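Local coordinates for uncharacterized protein (PDB 5VJ4) that is of unknown function but is probably a surface lipoprotein of the relapsing fever spirochete, differentially regulated between tick and mammal, and may bind lipid, at residues 154-159 with 208-213; 215-220 with 277-282; 129-134 with 200-205; 110-115 with 119-124. All coordinates share one frame; numbering follows the deposited sequence.

Contact 1 (154-159 with 208-213); sequences KPTVSL and DRFAQA. With SO4 (sulfate ion), chain D.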
loop_
_atom_site.group_PDB
_atom_site.type_symbol
_atom_site.label_atom_id
_atom_site.label_comp_id
_atom_site.label_asym_id
_atom_site.label_seq_id
_atom_site.Cartn_x
_atom_site.Cartn_y
_atom_site.Cartn_z
ATOM N N LYS A 154 7.694 -9.015 28.116
ATOM C CA LYS A 154 8.478 -7.823 28.481
ATOM C C LYS A 154 8.539 -6.777 27.358
ATOM O O LYS A 154 8.155 -5.617 27.609
ATOM C CB LYS A 154 9.869 -8.186 29.015
ATOM C CG LYS A 154 9.917 -8.545 30.500
ATOM C CD LYS A 154 11.349 -8.878 30.923
ATOM C CE LYS A 154 11.492 -9.141 32.419
ATOM N NZ LYS A 154 12.807 -9.782 32.707
ATOM N N PRO A 155 8.943 -7.178 26.120
ATOM C CA PRO A 155 8.952 -6.191 25.015
ATOM C C PRO A 155 7.591 -5.584 24.747
ATOM O O PRO A 155 7.488 -4.354 24.612
ATOM C CB PRO A 155 9.408 -6.998 23.804
ATOM C CG PRO A 155 10.170 -8.128 24.394
ATOM C CD PRO A 155 9.404 -8.489 25.638
ATOM N N THR A 156 6.549 -6.417 24.717
ATOM C CA THR A 156 5.216 -5.894 24.440
ATOM C C THR A 156 4.793 -4.909 25.509
ATOM O O THR A 156 4.228 -3.837 25.211
ATOM C CB THR A 156 4.189 -7.006 24.263
ATOM O OG1 THR A 156 4.588 -7.823 23.154
ATOM C CG2 THR A 156 2.856 -6.424 23.933
ATOM N N VAL A 157 5.085 -5.257 26.760
ATOM C CA VAL A 157 4.602 -4.452 27.877
ATOM C C VAL A 157 5.290 -3.102 27.868
ATOM O O VAL A 157 4.636 -2.069 28.062
ATOM C CB VAL A 157 4.723 -5.178 29.228
ATOM C CG1 VAL A 157 4.358 -4.237 30.363
ATOM C CG2 VAL A 157 3.782 -6.385 29.262
ATOM N N SER A 158 6.595 -3.116 27.605
ATOM C CA SER A 158 7.338 -1.878 27.401
ATOM C C SER A 158 6.682 -1.037 26.276
ATOM O O SER A 158 6.347 0.159 26.452
ATOM C CB SER A 158 8.807 -2.190 27.118
ATOM O OG SER A 158 9.329 -1.223 26.234
ATOM N N LEU A 159 6.455 -1.675 25.136
ATOM C CA LEU A 159 5.760 -0.998 24.058
ATOM C C LEU A 159 4.430 -0.368 24.488
ATOM O O LEU A 159 4.112 0.756 24.090
ATOM C CB LEU A 159 5.529 -1.937 22.881
ATOM C CG LEU A 159 4.913 -1.254 21.664
ATOM C CD1 LEU A 159 5.754 -0.036 21.262
ATOM C CD2 LEU A 159 4.818 -2.248 20.533
ATOM N N ASP A 208 13.132 -14.345 18.862
ATOM C CA ASP A 208 14.166 -13.319 18.672
ATOM C C ASP A 208 13.688 -12.195 17.762
ATOM O O ASP A 208 13.835 -11.013 18.104
ATOM C CB ASP A 208 15.442 -13.896 18.086
ATOM C CG ASP A 208 15.938 -15.086 18.837
ATOM O OD1 ASP A 208 16.283 -14.920 20.032
ATOM O OD2 ASP A 208 15.988 -16.176 18.217
ATOM N N ARG A 209 13.113 -12.570 16.616
ATOM C CA ARG A 209 12.553 -11.583 15.714
ATOM C C ARG A 209 11.389 -10.803 16.308
ATOM O O ARG A 209 11.321 -9.587 16.130
ATOM C CB ARG A 209 12.165 -12.187 14.363
ATOM C CG ARG A 209 11.591 -11.178 13.369
ATOM C CD ARG A 209 12.560 -10.065 13.019
ATOM N NE ARG A 209 12.057 -9.266 11.909
ATOM C CZ ARG A 209 12.480 -8.038 11.621
ATOM N NH1 ARG A 209 13.408 -7.428 12.364
ATOM N NH2 ARG A 209 11.951 -7.409 10.588
ATOM N N PHE A 210 10.482 -11.483 17.000
ATOM C CA PHE A 210 9.337 -10.790 17.566
ATOM C C PHE A 210 9.817 -9.677 18.499
ATOM O O PHE A 210 9.365 -8.535 18.406
ATOM C CB PHE A 210 8.362 -11.730 18.292
ATOM C CG PHE A 210 7.311 -10.989 19.044
ATOM C CD1 PHE A 210 7.593 -10.426 20.301
ATOM C CD2 PHE A 210 6.035 -10.793 18.484
ATOM C CE1 PHE A 210 6.617 -9.694 20.982
ATOM C CE2 PHE A 210 5.048 -10.051 19.171
ATOM C CZ PHE A 210 5.340 -9.500 20.423
ATOM N N ALA A 211 10.737 -10.004 19.397
ATOM C CA ALA A 211 11.207 -8.996 20.359
ATOM C C ALA A 211 12.025 -7.911 19.690
ATOM O O ALA A 211 11.979 -6.767 20.110
ATOM C CB ALA A 211 11.996 -9.641 21.477
ATOM N N GLN A 212 12.752 -8.288 18.639
ATOM C CA GLN A 212 13.625 -7.385 17.880
ATOM C C GLN A 212 12.796 -6.355 17.155
ATOM O O GLN A 212 13.136 -5.174 17.180
ATOM C CB GLN A 212 14.406 -8.202 16.849
ATOM C CG GLN A 212 15.627 -7.562 16.233
ATOM C CD GLN A 212 16.298 -8.502 15.246
ATOM O OE1 GLN A 212 15.802 -8.716 14.119
ATOM N NE2 GLN A 212 17.437 -9.077 15.660
ATOM N N ALA A 213 11.696 -6.831 16.555
ATOM C CA ALA A 213 10.876 -6.066 15.646
ATOM C C ALA A 213 9.832 -5.211 16.320
ATOM O O ALA A 213 9.453 -4.141 15.823
ATOM C CB ALA A 213 10.209 -6.995 14.651
HETATM S S SO4 D . 13.766 -15.685 14.345
HETATM O O1 SO4 D . 14.320 -16.995 13.873
HETATM O O2 SO4 D . 14.809 -14.640 14.166
HETATM O O3 SO4 D . 13.409 -15.625 15.787
HETATM O O4 SO4 D . 12.537 -15.445 13.542
#
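Thr156 and Phe210 meet with their side chains at about a right angle. The threonine hydroxyl sits in the plane of the phenylalanine ring, facing its rim, with OG1 of Thr156 3.3 Å from CZ of Phe210. An oxygen there faces the slightly positive ring hydrogens. OG1 is also hydrogen-bonded to the backbone O of Ile152, one turn earlier, which helps hold its rotation. Phe210 reaches across because its CG stands anti to the backbone N (chi1 171°), which carries the ring along the flank of its helix toward Thr156. Beside this pair, Pro155 points its ring at Ala211, and CG of Pro155 lies 3.8 Å from CB of Ala211 where the two backbones come closest. Elsewhere on 208-213, O3 of a sulfate accepts an almost straight hydrogen bond from the backbone N-H of Arg209, 3.2 Å from N to O3. Gly206 N and Arg349 NH2 also hold this ion, which probably comes from the crystallisation liquor. Ile127 packs on both Thr156 and Phe210, and Ile196 on Phe210. Small residues and one aromatic edge thus join helix 145-171, kinked at Pro155, to the short helix 207-214: interhelical packing in an all-helical fold without strands.

Contact 2 (215-220 with 277-282); sequences VYYAPR and YVVRMI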
loop_
_atom_site.group_PDB
_atom_site.type_symbol
_atom_site.label_atom_id
_atom_site.label_comp_id
_atom_site.label_asym_id
_atom_site.label_seq_id
_atom_site.Cartn_x
_atom_site.Cartn_y
_atom_site.Cartn_z
ATOM N N VAL A 215 9.963 -3.596 19.138
ATOM C CA VAL A 215 10.427 -2.361 19.773
ATOM C C VAL A 215 10.747 -1.254 18.772
ATOM O O VAL A 215 10.924 -0.115 19.177
ATOM C CB VAL A 215 11.612 -2.547 20.737
ATOM C CG1 VAL A 215 11.171 -3.272 22.014
ATOM C CG2 VAL A 215 12.768 -3.224 20.034
ATOM N N TYR A 216 10.814 -1.587 17.484
ATOM C CA TYR A 216 10.918 -0.587 16.443
ATOM C C TYR A 216 9.856 0.507 16.584
ATOM O O TYR A 216 10.031 1.616 16.054
ATOM C CB TYR A 216 10.801 -1.200 15.036
ATOM C CG TYR A 216 11.915 -2.138 14.597
ATOM C CD1 TYR A 216 13.214 -2.030 15.107
ATOM C CD2 TYR A 216 11.679 -3.113 13.628
ATOM C CE1 TYR A 216 14.227 -2.871 14.670
ATOM C CE2 TYR A 216 12.690 -3.975 13.197
ATOM C CZ TYR A 216 13.949 -3.856 13.729
ATOM O OH TYR A 216 14.934 -4.706 13.322
ATOM N N TYR A 217 8.765 0.198 17.291
ATOM C CA TYR A 217 7.592 1.072 17.284
ATOM C C TYR A 217 7.586 2.050 18.450
ATOM O O TYR A 217 6.879 3.049 18.409
ATOM C CB TYR A 217 6.274 0.254 17.146
ATOM C CG TYR A 217 6.039 -0.194 15.705
ATOM C CD1 TYR A 217 6.556 -1.400 15.242
ATOM C CD2 TYR A 217 5.347 0.615 14.787
ATOM C CE1 TYR A 217 6.387 -1.799 13.914
ATOM C CE2 TYR A 217 5.184 0.230 13.448
ATOM C CZ TYR A 217 5.708 -0.979 13.015
ATOM O OH TYR A 217 5.550 -1.389 11.700
ATOM N N ALA A 218 8.380 1.772 19.484
ATOM C CA ALA A 218 8.438 2.642 20.656
ATOM C C ALA A 218 8.831 4.091 20.291
ATOM O O ALA A 218 8.051 5.017 20.589
ATOM C CB ALA A 218 9.336 2.058 21.707
ATOM N N PRO A 219 9.985 4.293 19.584
ATOM C CA PRO A 219 10.296 5.608 19.065
ATOM C C PRO A 219 9.137 6.250 18.310
ATOM O O PRO A 219 8.915 7.467 18.442
ATOM C CB PRO A 219 11.392 5.317 18.057
ATOM C CG PRO A 219 12.101 4.156 18.610
ATOM C CD PRO A 219 10.999 3.319 19.136
ATOM N N ARG A 220 8.418 5.434 17.529
ATOM C CA ARG A 220 7.418 5.946 16.627
ATOM C C ARG A 220 6.238 6.529 17.394
ATOM O O ARG A 220 5.661 7.537 16.967
ATOM C CB ARG A 220 7.017 4.904 15.580
ATOM C CG ARG A 220 8.209 4.353 14.801
ATOM C CD ARG A 220 7.830 3.200 13.868
ATOM N NE ARG A 220 8.915 2.851 12.968
ATOM C CZ ARG A 220 9.203 1.618 12.558
ATOM N NH1 ARG A 220 8.494 0.589 12.972
ATOM N NH2 ARG A 220 10.238 1.399 11.744
ATOM N N TYR A 277 3.130 2.330 4.876
ATOM C CA TYR A 277 4.035 1.472 4.076
ATOM C C TYR A 277 5.505 1.784 4.248
ATOM O O TYR A 277 6.323 0.892 4.108
ATOM C CB TYR A 277 3.691 1.443 2.601
ATOM C CG TYR A 277 2.354 0.855 2.409
ATOM C CD1 TYR A 277 1.205 1.643 2.498
ATOM C CD2 TYR A 277 2.214 -0.504 2.216
ATOM C CE1 TYR A 277 -0.051 1.084 2.382
ATOM C CE2 TYR A 277 0.971 -1.072 2.108
ATOM C CZ TYR A 277 -0.158 -0.278 2.201
ATOM O OH TYR A 277 -1.409 -0.839 2.089
ATOM N N VAL A 278 5.830 3.033 4.565
ATOM C CA VAL A 278 7.202 3.382 4.687
ATOM C C VAL A 278 7.787 2.664 5.887
ATOM O O VAL A 278 8.835 2.048 5.772
ATOM C CB VAL A 278 7.436 4.888 4.798
ATOM C CG1 VAL A 278 8.870 5.164 5.255
ATOM C CG2 VAL A 278 7.223 5.535 3.456
ATOM N N VAL A 279 7.126 2.732 7.034
ATOM C CA VAL A 279 7.719 2.111 8.225
ATOM C C VAL A 279 7.824 0.597 8.093
ATOM O O VAL A 279 8.794 0.009 8.520
ATOM C CB VAL A 279 7.047 2.501 9.544
ATOM C CG1 VAL A 279 7.133 3.997 9.727
ATOM C CG2 VAL A 279 5.610 2.055 9.613
ATOM N N ARG A 280 6.857 -0.030 7.450
ATOM C CA ARG A 280 6.965 -1.451 7.282
ATOM C C ARG A 280 8.160 -1.854 6.406
ATOM O O ARG A 280 8.861 -2.802 6.709
ATOM C CB ARG A 280 5.683 -2.012 6.752
ATOM C CG ARG A 280 5.695 -3.500 6.810
ATOM C CD ARG A 280 4.339 -4.058 6.484
ATOM N NE ARG A 280 4.398 -5.513 6.629
ATOM C CZ ARG A 280 4.665 -6.347 5.631
ATOM N NH1 ARG A 280 4.693 -7.642 5.866
ATOM N NH2 ARG A 280 4.896 -5.885 4.396
HETATM N N MSE A 281 8.417 -1.106 5.347
HETATM C CA MSE A 281 9.575 -1.391 4.511
HETATM C C MSE A 281 10.826 -1.226 5.317
HETATM O O MSE A 281 11.797 -1.890 5.051
HETATM C CB MSE A 281 9.587 -0.426 3.366
HETATM C CG MSE A 281 10.874 -0.584 2.587
HETATM SE SE MSE A 281 11.125 1.002 1.417
HETATM C CE MSE A 281 11.874 2.365 2.598
ATOM N N ILE A 282 10.796 -0.364 6.323
ATOM C CA ILE A 282 11.967 -0.121 7.173
ATOM C C ILE A 282 12.259 -1.315 8.090
ATOM O O ILE A 282 13.424 -1.741 8.197
ATOM C CB ILE A 282 11.813 1.174 8.028
ATOM C CG1 ILE A 282 11.687 2.401 7.126
ATOM C CG2 ILE A 282 12.980 1.361 8.991
ATOM C CD1 ILE A 282 11.654 3.714 7.870
#
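Arg220 and Val279 make the main packing contact. The guanidinium lies flat against the valine, CZ of Arg220 being 3.8 Å from CB of Val279, which sits over the centre of one face. The carbonyl O of Tyr216, from the arginine's own segment, lies over the opposite face toward its rim. Ile282 closes in at the edge, where its CG2 is 3.9 Å from NH2 of Arg220 and near the guanidinium plane. The Arg220 side chain spans this distance because it is extended from CG to NE (chi2 173°, chi3 170°).

Further apolar packing comes from Tyr217, whose CE2 is 4.3 Å from CG2 of Val279; the two side chains meet at a slant. Within 215-220 the ring of Tyr217 also lies beneath NH1 of Arg220, which is stationed over its centre.

The charge is met outside the two segments. Arg220 forms salt bridges through NH2 to Asp283 and through NE to Asp245, and Asp283 also takes a weak hydrogen bond from Tyr217 OH. A buried cation held by two carboxylates would probably keep its charge, even with Arg286 close by.

Helix 176-201 covers one flank, Leu192 touching Tyr217 and Val279, while helix 243-256 brings Thr248 and Ile249 onto Ile282. The contact thus joins short helix 218-222 to long helix 263-301 close to the centre of the folded chain.

Contact 3 (129-134 with 200-205); sequences GNLTSD and FFHGSI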
loop_
_atom_site.group_PDB
_atom_site.type_symbol
_atom_site.label_atom_id
_atom_site.label_comp_id
_atom_site.label_asym_id
_atom_site.label_seq_id
_atom_site.Cartn_x
_atom_site.Cartn_y
_atom_site.Cartn_z
ATOM N N GLY A 129 -4.641 -9.720 18.601
ATOM C CA GLY A 129 -5.443 -9.173 17.522
ATOM C C GLY A 129 -6.742 -9.916 17.333
ATOM O O GLY A 129 -7.557 -9.966 18.236
ATOM N N ASN A 130 -6.924 -10.488 16.148
ATOM C CA ASN A 130 -8.151 -11.193 15.789
ATOM C C ASN A 130 -7.923 -12.682 15.688
ATOM O O ASN A 130 -8.814 -13.432 15.248
ATOM C CB ASN A 130 -8.780 -10.622 14.491
ATOM C CG ASN A 130 -9.599 -9.348 14.756
ATOM O OD1 ASN A 130 -10.837 -9.377 14.805
ATOM N ND2 ASN A 130 -8.908 -8.236 14.963
ATOM N N LEU A 131 -6.725 -13.117 16.087
ATOM C CA LEU A 131 -6.443 -14.538 16.193
ATOM C C LEU A 131 -7.279 -15.106 17.338
ATOM O O LEU A 131 -7.725 -14.357 18.223
ATOM C CB LEU A 131 -4.972 -14.729 16.483
ATOM C CG LEU A 131 -4.021 -14.230 15.428
ATOM C CD1 LEU A 131 -2.768 -13.748 16.114
ATOM C CD2 LEU A 131 -3.668 -15.421 14.604
ATOM N N THR A 132 -7.513 -16.409 17.324
ATOM C CA THR A 132 -8.322 -17.035 18.376
ATOM C C THR A 132 -7.425 -17.546 19.471
ATOM O O THR A 132 -6.276 -17.924 19.213
ATOM C CB THR A 132 -9.137 -18.217 17.846
ATOM O OG1 THR A 132 -8.239 -19.141 17.182
ATOM C CG2 THR A 132 -10.312 -17.704 16.933
ATOM N N SER A 133 -7.969 -17.590 20.686
ATOM C CA SER A 133 -7.224 -18.026 21.860
ATOM C C SER A 133 -6.559 -19.355 21.631
ATOM O O SER A 133 -5.466 -19.560 22.123
ATOM C CB SER A 133 -8.142 -18.142 23.031
ATOM O OG SER A 133 -8.987 -17.007 23.095
ATOM N N ASP A 134 -7.203 -20.243 20.872
ATOM C CA ASP A 134 -6.638 -21.541 20.560
ATOM C C ASP A 134 -5.249 -21.371 19.910
ATOM O O ASP A 134 -4.256 -22.025 20.316
ATOM C CB ASP A 134 -7.604 -22.367 19.693
ATOM N N PHE A 200 4.332 -14.065 14.187
ATOM C CA PHE A 200 4.912 -14.815 15.292
ATOM C C PHE A 200 4.057 -16.025 15.699
ATOM O O PHE A 200 4.574 -17.143 15.790
ATOM C CB PHE A 200 5.200 -13.915 16.491
ATOM C CG PHE A 200 5.436 -14.678 17.745
ATOM C CD1 PHE A 200 6.552 -15.504 17.861
ATOM C CD2 PHE A 200 4.512 -14.623 18.791
ATOM C CE1 PHE A 200 6.743 -16.250 18.996
ATOM C CE2 PHE A 200 4.710 -15.357 19.941
ATOM C CZ PHE A 200 5.819 -16.174 20.043
ATOM N N PHE A 201 2.764 -15.798 15.931
ATOM C CA PHE A 201 1.865 -16.879 16.343
ATOM C C PHE A 201 1.730 -17.985 15.325
ATOM O O PHE A 201 1.792 -19.162 15.686
ATOM C CB PHE A 201 0.524 -16.341 16.810
ATOM C CG PHE A 201 0.634 -15.626 18.110
ATOM C CD1 PHE A 201 1.085 -16.307 19.245
ATOM C CD2 PHE A 201 0.385 -14.270 18.196
ATOM C CE1 PHE A 201 1.241 -15.643 20.453
ATOM C CE2 PHE A 201 0.530 -13.605 19.405
ATOM C CZ PHE A 201 0.955 -14.294 20.537
ATOM N N HIS A 202 1.623 -17.607 14.052
ATOM C CA HIS A 202 1.616 -18.590 12.983
ATOM C C HIS A 202 2.981 -19.133 12.570
ATOM O O HIS A 202 3.070 -19.864 11.575
ATOM C CB HIS A 202 0.832 -18.091 11.783
ATOM C CG HIS A 202 -0.634 -18.033 12.026
ATOM N ND1 HIS A 202 -1.332 -16.847 12.044
ATOM C CD2 HIS A 202 -1.536 -19.008 12.287
ATOM C CE1 HIS A 202 -2.610 -17.094 12.281
ATOM N NE2 HIS A 202 -2.759 -18.394 12.448
ATOM N N GLY A 203 4.038 -18.789 13.306
ATOM C CA GLY A 203 5.333 -19.459 13.116
ATOM C C GLY A 203 6.268 -18.924 12.056
ATOM O O GLY A 203 7.363 -19.474 11.907
ATOM N N SER A 204 5.884 -17.854 11.341
ATOM C CA SER A 204 6.777 -17.261 10.308
ATOM C C SER A 204 8.002 -16.556 10.925
ATOM O O SER A 204 9.053 -16.486 10.306
ATOM C CB SER A 204 6.048 -16.283 9.405
ATOM O OG SER A 204 4.717 -16.658 9.193
ATOM N N ILE A 205 7.859 -16.019 12.130
ATOM C CA ILE A 205 9.031 -15.551 12.863
ATOM C C ILE A 205 9.077 -16.158 14.241
ATOM O O ILE A 205 8.031 -16.492 14.809
ATOM C CB ILE A 205 9.107 -14.011 12.957
ATOM C CG1 ILE A 205 7.856 -13.441 13.613
ATOM C CG2 ILE A 205 9.284 -13.418 11.576
ATOM C CD1 ILE A 205 8.056 -12.075 14.219
#
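Leu131 and Phe201 mark the closest backbone approach, their CA atoms 8.6 Å apart, between the turn that runs from Gly129, with its positive phi, to Thr132 at the N-cap of helix 133-141, and the end of helix 176-201, where the chain turns through His202 and Gly203 and Gly203 N bonds back to Phe200 O at 3.0 Å.

One leucine carries the contact from its side. Leu131 points toward the other segment, with CG anti to its carbonyl carbon (chi1 -62°), and forks into two methyl groups that go to different rings. CD1 of Leu131 packs at 3.8 Å on CD2 of Phe201, approaching that ring at a slant. The other branch, CD2, is directed to the imidazole of His202, but the model places these groups too close together for their exact separation to be trusted. Phe201 is itself backed by the neighbouring ring, CD2 of Phe200 lying over the centre of one of its faces.

Ile127 and Ile136 also pack on Phe201, and Tyr198 touches both Leu131 and His202. Between the two segments the chemistry is dispersion and exclusion of water, with neither hydrogen bond nor salt bridge. What can be relied on is the apolar touch of Leu131 CD1 on the buried Phe201; the histidine side of the contact remains doubtful.

Contact 4 (110-115 with 119-124); sequences LLDDFG and SGRKAI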
loop_
_atom_site.group_PDB
_atom_site.type_symbol
_atom_site.label_atom_id
_atom_site.label_comp_id
_atom_site.label_asym_id
_atom_site.label_seq_id
_atom_site.Cartn_x
_atom_site.Cartn_y
_atom_site.Cartn_z
ATOM N N LEU A 110 -2.883 -21.188 31.673
ATOM C CA LEU A 110 -1.508 -21.301 31.193
ATOM C C LEU A 110 -0.649 -20.070 31.558
ATOM O O LEU A 110 0.479 -20.214 32.036
ATOM C CB LEU A 110 -1.493 -21.571 29.698
ATOM C CG LEU A 110 -0.149 -21.592 28.993
ATOM C CD1 LEU A 110 0.703 -22.744 29.511
ATOM C CD2 LEU A 110 -0.360 -21.678 27.485
ATOM N N LEU A 111 -1.194 -18.871 31.374
ATOM C CA LEU A 111 -0.443 -17.674 31.730
ATOM C C LEU A 111 -0.133 -17.619 33.217
ATOM O O LEU A 111 0.954 -17.184 33.593
ATOM C CB LEU A 111 -1.124 -16.383 31.256
ATOM C CG LEU A 111 -1.424 -16.186 29.753
ATOM C CD1 LEU A 111 -2.274 -14.939 29.528
ATOM C CD2 LEU A 111 -0.159 -16.124 28.905
ATOM N N ASP A 112 -1.071 -18.087 34.046
ATOM C CA ASP A 112 -0.876 -18.182 35.505
ATOM C C ASP A 112 0.217 -19.191 35.831
ATOM O O ASP A 112 1.123 -18.903 36.610
ATOM C CB ASP A 112 -2.179 -18.550 36.205
ATOM C CG ASP A 112 -3.070 -17.341 36.485
ATOM O OD1 ASP A 112 -2.674 -16.198 36.166
ATOM O OD2 ASP A 112 -4.176 -17.543 37.045
ATOM N N ASP A 113 0.163 -20.345 35.177
ATOM C CA ASP A 113 1.240 -21.337 35.253
ATOM C C ASP A 113 2.615 -20.759 34.893
ATOM O O ASP A 113 3.624 -21.306 35.293
ATOM C CB ASP A 113 0.907 -22.490 34.303
ATOM C CG ASP A 113 1.722 -23.727 34.556
ATOM O OD1 ASP A 113 2.405 -23.790 35.604
ATOM O OD2 ASP A 113 1.659 -24.648 33.697
ATOM N N PHE A 114 2.644 -19.664 34.132
ATOM C CA PHE A 114 3.899 -19.051 33.656
ATOM C C PHE A 114 4.393 -17.882 34.506
ATOM O O PHE A 114 5.559 -17.473 34.424
ATOM C CB PHE A 114 3.741 -18.572 32.207
ATOM C CG PHE A 114 3.891 -19.655 31.175
ATOM C CD1 PHE A 114 4.019 -21.004 31.531
ATOM C CD2 PHE A 114 3.853 -19.330 29.821
ATOM C CE1 PHE A 114 4.150 -21.988 30.552
ATOM C CE2 PHE A 114 3.964 -20.320 28.845
ATOM C CZ PHE A 114 4.126 -21.647 29.211
ATOM N N GLY A 115 3.511 -17.348 35.330
ATOM C CA GLY A 115 3.855 -16.195 36.142
ATOM C C GLY A 115 3.509 -14.895 35.471
ATOM O O GLY A 115 3.999 -13.876 35.893
ATOM N N SER A 119 -0.753 -7.058 33.684
ATOM C CA SER A 119 -0.275 -6.298 32.549
ATOM C C SER A 119 0.148 -7.245 31.420
ATOM O O SER A 119 -0.251 -7.064 30.275
ATOM C CB SER A 119 0.857 -5.368 32.990
ATOM O OG SER A 119 1.877 -6.099 33.630
ATOM N N GLY A 120 0.907 -8.282 31.764
ATOM C CA GLY A 120 1.278 -9.330 30.803
ATOM C C GLY A 120 0.096 -9.951 30.094
ATOM O O GLY A 120 0.172 -10.242 28.917
ATOM N N ARG A 121 -1.001 -10.156 30.819
ATOM C CA ARG A 121 -2.237 -10.658 30.229
ATOM C C ARG A 121 -2.723 -9.648 29.220
ATOM O O ARG A 121 -3.057 -10.009 28.082
ATOM C CB ARG A 121 -3.312 -10.910 31.290
ATOM C CG ARG A 121 -3.197 -12.247 32.008
ATOM C CD ARG A 121 -4.356 -12.447 32.983
ATOM N NE ARG A 121 -3.824 -12.576 34.333
ATOM C CZ ARG A 121 -4.020 -11.699 35.314
ATOM N NH1 ARG A 121 -4.786 -10.639 35.121
ATOM N NH2 ARG A 121 -3.479 -11.905 36.511
ATOM N N LYS A 122 -2.733 -8.380 29.628
ATOM C CA LYS A 122 -3.207 -7.302 28.771
ATOM C C LYS A 122 -2.384 -7.227 27.465
ATOM O O LYS A 122 -2.941 -6.964 26.399
ATOM C CB LYS A 122 -3.140 -5.980 29.519
ATOM C CG LYS A 122 -4.415 -5.558 30.204
ATOM C CD LYS A 122 -4.175 -4.402 31.168
ATOM C CE LYS A 122 -5.472 -3.660 31.440
ATOM N NZ LYS A 122 -5.257 -2.550 32.397
ATOM N N ALA A 123 -1.074 -7.471 27.565
ATOM C CA ALA A 123 -0.181 -7.477 26.416
ATOM C C ALA A 123 -0.527 -8.603 25.463
ATOM O O ALA A 123 -0.728 -8.378 24.268
ATOM C CB ALA A 123 1.282 -7.571 26.852
ATOM N N ILE A 124 -0.582 -9.817 25.990
ATOM C CA ILE A 124 -0.976 -10.971 25.194
ATOM C C ILE A 124 -2.307 -10.701 24.473
ATOM O O ILE A 124 -2.430 -10.960 23.290
ATOM C CB ILE A 124 -1.023 -12.241 26.052
ATOM C CG1 ILE A 124 0.394 -12.598 26.507
ATOM C CG2 ILE A 124 -1.597 -13.395 25.273
ATOM C CD1 ILE A 124 1.263 -13.261 25.464
#
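Leu111 and Arg121 lie where the backbones come nearest, CA to CA 7.4 Å, across a helical hairpin with a short connection. The axes of helix segments 110-114 and 119-124 approach to 11.1 Å and run at 134° to each other, nearer antiparallel than perpendicular. The first helix ends in a Schellman motif at Gly115, whose positive phi turns the chain away. Gly115 N bonds to Asp112 O at 3.1 Å.

Leu111 is the residue that fills the angle between the helices. It points at the second helix, and its two methyl groups divide the work. CD1 of Leu111 rests 3.8 Å from CG of Arg121, on the aliphatic stem of the arginine and not on its charged end. CD2 of Leu111 faces CG1 of Ile124 at 4.3 Å, a looser touch one turn further along. The first torsion of Arg121 sets CG against the leucine, anti to the carbonyl carbon (chi1 -83°). Farther out the chain bends at chi3 (-119°), which brings NE toward the carboxylate of Asp112. There OD1 of Asp112 is 4.2 Å from NE of Arg121, too far for a salt bridge; the opposite charges would still attract weakly at this solvent-exposed margin.

Beyond the hairpin, helix 133-141 meets it through Ile136 and Leu140 on Ile124 and Tyr137 on Leu110. Helix 145-171 packs on Ala123 through Thr156, Val157 and Leu160. The hairpin of helices 105-114 and 118-128 therefore packs against helices 133-141 and 145-171, far from the centre of the folded chain.

From the N terminus, contact 4 comes first and closes a very short loop, folding helix 105-114 back on helix 118-128. Contact 3 opens next, then contact 1; contact 3 closes at 200-205 and contact 1 only at 208-213, so these two cross. Contact 3 ties the turn before helix 133-141 to the end of helix 176-201, and contact 1 ties helix 145-171 to helix 207-214. Contact 2 follows in series, closing a 56-residue loop onto helix 263-301. Contact 1 touches all three others: Ala123 meets Thr156, Phe200 meets Phe210, and Leu159 meets Tyr217. Contacts 2 and 4 lie farthest apart, with centres 26 Å from each other.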